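Local coordinates for protein hemin degrading factor (Pseudomonas aeruginosa, PDB 4MF9) that binds heme, probably carrying it between partners inside the bacterium, and has been identified as a heme-degrading enzyme, at residues His299-Val311 against Ser322-Val334. Sequence-based numbering, arbitrary orientation.
Sequences HLKTTGIAELWRV and SWEAFDPDGELIV
With CG set opposite the carbonyl carbon in both W309 (chi1 -71°) and F326 (chi1 -56°), the two rings converge diagonally across the strands on one sheet face. W309 CD1 comes to 3.7 Å from F326 CE1, with the ring planes at 82°. The indole's rotation is further fixed by its own strand: W309 NE1 donates to E307 OE1 (3.0 Å), which lies in the ring plane and uses its anti lone pair. On the other face L308, its CG swung away from the backbone N, lays CD1 against A325 CB (3.8 Å) and CD2 near W323 CE3, while the R310 chain runs alongside the W323 indole. Outside the pair, A354 O accepts from both R310 NH1 and W323 NE1, and E241 OE2 forms a salt bridge with R310 NH2.

Antiparallel pairing of 307-311 with 322-326 supplies the frame, its axes 4.7 Å apart, forming part of a beta hairpin. F326 O accepts from A306 N (2.7 Å) and E307 N (3.1 Å), the signature of a classic bulge, beside which A306 CB packs on P328 CD. The chain then turns at 327-330, where D327 OD1 receives D329 N and E331 N from opposite faces of its carboxylate plane. Beyond the turn, the I333 side chain crosses that of L300 at about a right angle, CG2 to CD1 3.7 Å.

V311 CG2 lies 3.9 Å from E324 CD. The E324 side chain, near the bound heme, forms salt bridges to R228 and K313, both heme-binding residues. A face mixing aromatic, aliphatic and polar side chains thus carries a buried acid whose two cationic partners probably stabilise its negative charge, consistent with a second-shell role in positioning them.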
# COMPACT_ATOMS: atom_id res chain seq x y z
N HIS A 299 2.21 9.54 4.70
CA HIS A 299 2.06 10.78 3.97
C HIS A 299 0.77 10.72 3.16
O HIS A 299 0.67 9.98 2.18
CB HIS A 299 3.30 11.02 3.07
CG HIS A 299 4.60 10.95 3.81
ND1 HIS A 299 4.95 11.84 4.80
CD2 HIS A 299 5.65 10.09 3.71
CE1 HIS A 299 6.14 11.53 5.28
NE2 HIS A 299 6.59 10.47 4.63
N LEU A 300 -0.21 11.51 3.59
CA LEU A 300 -1.56 11.52 3.01
C LEU A 300 -1.91 12.82 2.27
O LEU A 300 -2.04 13.89 2.88
CB LEU A 300 -2.60 11.23 4.10
CG LEU A 300 -4.08 11.38 3.74
CD1 LEU A 300 -4.48 10.41 2.63
CD2 LEU A 300 -4.99 11.22 4.96
N LYS A 301 -2.15 12.73 1.00
CA LYS A 301 -2.55 13.81 0.21
C LYS A 301 -4.07 14.03 0.36
O LYS A 301 -4.85 13.55 -0.42
CB LYS A 301 -2.15 13.51 -1.23
CG LYS A 301 -2.16 14.63 -2.23
CD LYS A 301 -1.84 15.97 -1.64
CE LYS A 301 -0.48 16.42 -2.07
NZ LYS A 301 -0.47 16.46 -3.52
N THR A 302 -4.44 14.78 1.38
CA THR A 302 -5.85 15.02 1.73
C THR A 302 -6.73 15.47 0.57
O THR A 302 -7.92 15.16 0.53
CB THR A 302 -5.98 16.02 2.89
OG1 THR A 302 -5.48 17.31 2.49
CG2 THR A 302 -5.20 15.51 4.08
N THR A 303 -6.14 16.17 -0.39
CA THR A 303 -6.88 16.70 -1.54
C THR A 303 -7.29 15.61 -2.53
O THR A 303 -8.14 15.84 -3.39
CB THR A 303 -6.06 17.76 -2.29
OG1 THR A 303 -4.68 17.38 -2.25
CG2 THR A 303 -6.22 19.11 -1.61
N GLY A 304 -6.69 14.44 -2.40
CA GLY A 304 -6.99 13.34 -3.31
C GLY A 304 -8.19 12.55 -2.84
O GLY A 304 -8.72 11.72 -3.58
N ILE A 305 -8.60 12.81 -1.60
CA ILE A 305 -9.75 12.13 -0.98
C ILE A 305 -11.07 12.64 -1.53
O ILE A 305 -11.41 13.81 -1.32
CB ILE A 305 -9.76 12.33 0.55
CG1 ILE A 305 -8.51 11.73 1.19
CG2 ILE A 305 -10.99 11.67 1.17
CD1 ILE A 305 -8.42 11.95 2.70
N ALA A 306 -11.80 11.78 -2.21
CA ALA A 306 -13.10 12.17 -2.77
C ALA A 306 -14.25 11.82 -1.84
O ALA A 306 -15.21 12.57 -1.74
CB ALA A 306 -13.31 11.53 -4.11
N GLU A 307 -14.17 10.65 -1.19
CA GLU A 307 -15.21 10.22 -0.24
C GLU A 307 -14.59 9.61 1.00
O GLU A 307 -13.54 8.96 0.93
CB GLU A 307 -16.15 9.18 -0.85
CG GLU A 307 -16.67 9.49 -2.22
CD GLU A 307 -17.36 8.29 -2.85
OE1 GLU A 307 -18.01 7.50 -2.11
OE2 GLU A 307 -17.26 8.15 -4.08
N LEU A 308 -15.27 9.79 2.12
CA LEU A 308 -14.83 9.28 3.40
C LEU A 308 -16.03 8.63 4.08
O LEU A 308 -17.07 9.28 4.28
CB LEU A 308 -14.30 10.41 4.28
CG LEU A 308 -13.77 9.86 5.61
CD1 LEU A 308 -12.61 8.86 5.33
CD2 LEU A 308 -13.34 10.97 6.55
N TRP A 309 -15.90 7.35 4.42
CA TRP A 309 -17.01 6.59 4.99
C TRP A 309 -16.66 5.98 6.33
O TRP A 309 -15.55 5.46 6.52
CB TRP A 309 -17.38 5.44 4.05
CG TRP A 309 -18.04 5.88 2.80
CD1 TRP A 309 -17.43 6.30 1.65
CD2 TRP A 309 -19.44 5.91 2.54
NE1 TRP A 309 -18.37 6.62 0.70
CE2 TRP A 309 -19.62 6.38 1.23
CE3 TRP A 309 -20.57 5.60 3.31
CZ2 TRP A 309 -20.88 6.54 0.66
CZ3 TRP A 309 -21.82 5.75 2.74
CH2 TRP A 309 -21.97 6.22 1.43
N ARG A 310 -17.61 6.04 7.25
CA ARG A 310 -17.60 5.22 8.42
C ARG A 310 -18.33 3.90 8.08
O ARG A 310 -19.40 3.93 7.62
CB ARG A 310 -18.28 5.89 9.61
CG ARG A 310 -18.54 5.03 10.80
CD ARG A 310 -18.98 5.81 12.07
NE ARG A 310 -20.00 6.80 11.80
CZ ARG A 310 -19.96 8.07 12.17
NH1 ARG A 310 -18.94 8.55 12.86
NH2 ARG A 310 -20.97 8.85 11.88
N VAL A 311 -17.71 2.77 8.34
CA VAL A 311 -18.30 1.49 7.92
C VAL A 311 -18.35 0.54 9.10
O VAL A 311 -17.40 0.48 9.89
CB VAL A 311 -17.47 0.84 6.80
CG1 VAL A 311 -18.14 -0.45 6.28
CG2 VAL A 311 -17.26 1.81 5.65
N SER A 322 -14.69 0.78 10.87
CA SER A 322 -13.53 1.29 10.16
C SER A 322 -13.92 2.60 9.49
O SER A 322 -15.11 2.88 9.32
CB SER A 322 -13.09 0.30 9.09
OG SER A 322 -14.12 0.09 8.14
N TRP A 323 -12.91 3.39 9.12
CA TRP A 323 -13.10 4.53 8.23
C TRP A 323 -12.37 4.21 6.94
O TRP A 323 -11.24 3.70 6.97
CB TRP A 323 -12.50 5.81 8.84
CG TRP A 323 -13.36 6.44 9.90
CD1 TRP A 323 -14.28 5.81 10.70
CD2 TRP A 323 -13.38 7.82 10.27
NE1 TRP A 323 -14.86 6.73 11.56
CE2 TRP A 323 -14.32 7.97 11.31
CE3 TRP A 323 -12.68 8.95 9.83
CZ2 TRP A 323 -14.59 9.20 11.90
CZ3 TRP A 323 -12.95 10.17 10.42
CH2 TRP A 323 -13.90 10.28 11.45
N GLU A 324 -13.01 4.49 5.81
CA GLU A 324 -12.47 4.15 4.50
C GLU A 324 -12.52 5.38 3.59
O GLU A 324 -13.58 5.97 3.37
CB GLU A 324 -13.22 2.94 3.92
CG GLU A 324 -13.24 1.77 4.92
CD GLU A 324 -13.84 0.49 4.40
OE1 GLU A 324 -14.26 0.43 3.22
OE2 GLU A 324 -13.90 -0.48 5.19
N ALA A 325 -11.35 5.79 3.10
CA ALA A 325 -11.23 6.96 2.24
C ALA A 325 -10.99 6.50 0.80
O ALA A 325 -10.18 5.60 0.55
CB ALA A 325 -10.10 7.83 2.71
N PHE A 326 -11.69 7.08 -0.14
CA PHE A 326 -11.62 6.76 -1.52
C PHE A 326 -11.25 7.96 -2.40
O PHE A 326 -11.61 9.07 -2.10
CB PHE A 326 -12.92 6.23 -2.01
CG PHE A 326 -13.42 5.03 -1.24
CD1 PHE A 326 -14.13 5.19 -0.08
CD2 PHE A 326 -13.17 3.76 -1.68
CE1 PHE A 326 -14.61 4.11 0.61
CE2 PHE A 326 -13.61 2.67 -0.99
CZ PHE A 326 -14.31 2.85 0.17
N ASP A 327 -10.55 7.69 -3.49
CA ASP A 327 -10.28 8.67 -4.53
C ASP A 327 -11.43 8.80 -5.53
O ASP A 327 -12.37 8.07 -5.39
CB ASP A 327 -8.96 8.39 -5.21
CG ASP A 327 -8.98 7.16 -6.03
OD1 ASP A 327 -10.01 6.69 -6.46
OD2 ASP A 327 -7.91 6.67 -6.28
N PRO A 328 -11.29 9.64 -6.55
CA PRO A 328 -12.33 9.82 -7.53
C PRO A 328 -12.58 8.60 -8.37
O PRO A 328 -13.53 8.62 -9.07
CB PRO A 328 -11.84 11.00 -8.37
CG PRO A 328 -11.14 11.83 -7.42
CD PRO A 328 -10.48 10.87 -6.44
N ASP A 329 -11.71 7.63 -8.34
CA ASP A 329 -11.90 6.43 -9.16
C ASP A 329 -12.57 5.29 -8.38
O ASP A 329 -12.79 4.20 -8.92
CB ASP A 329 -10.58 5.95 -9.75
CG ASP A 329 -9.98 6.96 -10.71
OD1 ASP A 329 -10.75 7.66 -11.40
OD2 ASP A 329 -8.73 7.05 -10.76
N GLY A 330 -12.90 5.55 -7.12
CA GLY A 330 -13.53 4.54 -6.29
C GLY A 330 -12.54 3.61 -5.62
O GLY A 330 -12.93 2.62 -4.99
N GLU A 331 -11.25 3.94 -5.73
CA GLU A 331 -10.22 3.10 -5.12
C GLU A 331 -9.90 3.57 -3.70
O GLU A 331 -9.90 4.77 -3.42
CB GLU A 331 -8.96 3.08 -5.98
CG GLU A 331 -9.14 2.45 -7.36
CD GLU A 331 -9.40 0.94 -7.31
OE1 GLU A 331 -8.46 0.18 -6.99
OE2 GLU A 331 -10.53 0.52 -7.60
N LEU A 332 -9.59 2.66 -2.82
CA LEU A 332 -9.26 2.92 -1.46
C LEU A 332 -7.88 3.62 -1.30
O LEU A 332 -6.86 3.09 -1.69
CB LEU A 332 -9.14 1.61 -0.77
CG LEU A 332 -10.24 1.01 0.07
CD1 LEU A 332 -9.84 -0.37 0.53
CD2 LEU A 332 -10.65 1.88 1.20
N ILE A 333 -7.86 4.81 -0.71
CA ILE A 333 -6.63 5.43 -0.26
C ILE A 333 -5.97 4.88 0.99
O ILE A 333 -4.81 4.52 1.03
CB ILE A 333 -6.83 6.96 -0.14
CG1 ILE A 333 -7.26 7.56 -1.47
CG2 ILE A 333 -5.65 7.65 0.46
CD1 ILE A 333 -7.93 8.89 -1.37
N VAL A 334 -6.77 4.81 2.04
CA VAL A 334 -6.36 4.35 3.31
C VAL A 334 -7.56 3.88 4.13
O VAL A 334 -8.60 4.37 3.90
CB VAL A 334 -5.67 5.47 4.06
CG1 VAL A 334 -6.59 6.65 4.18
CG2 VAL A 334 -5.12 5.04 5.38
O HOH W 1 -15.04 8.07 -5.35
O HOH W 2 -15.59 -2.21 9.14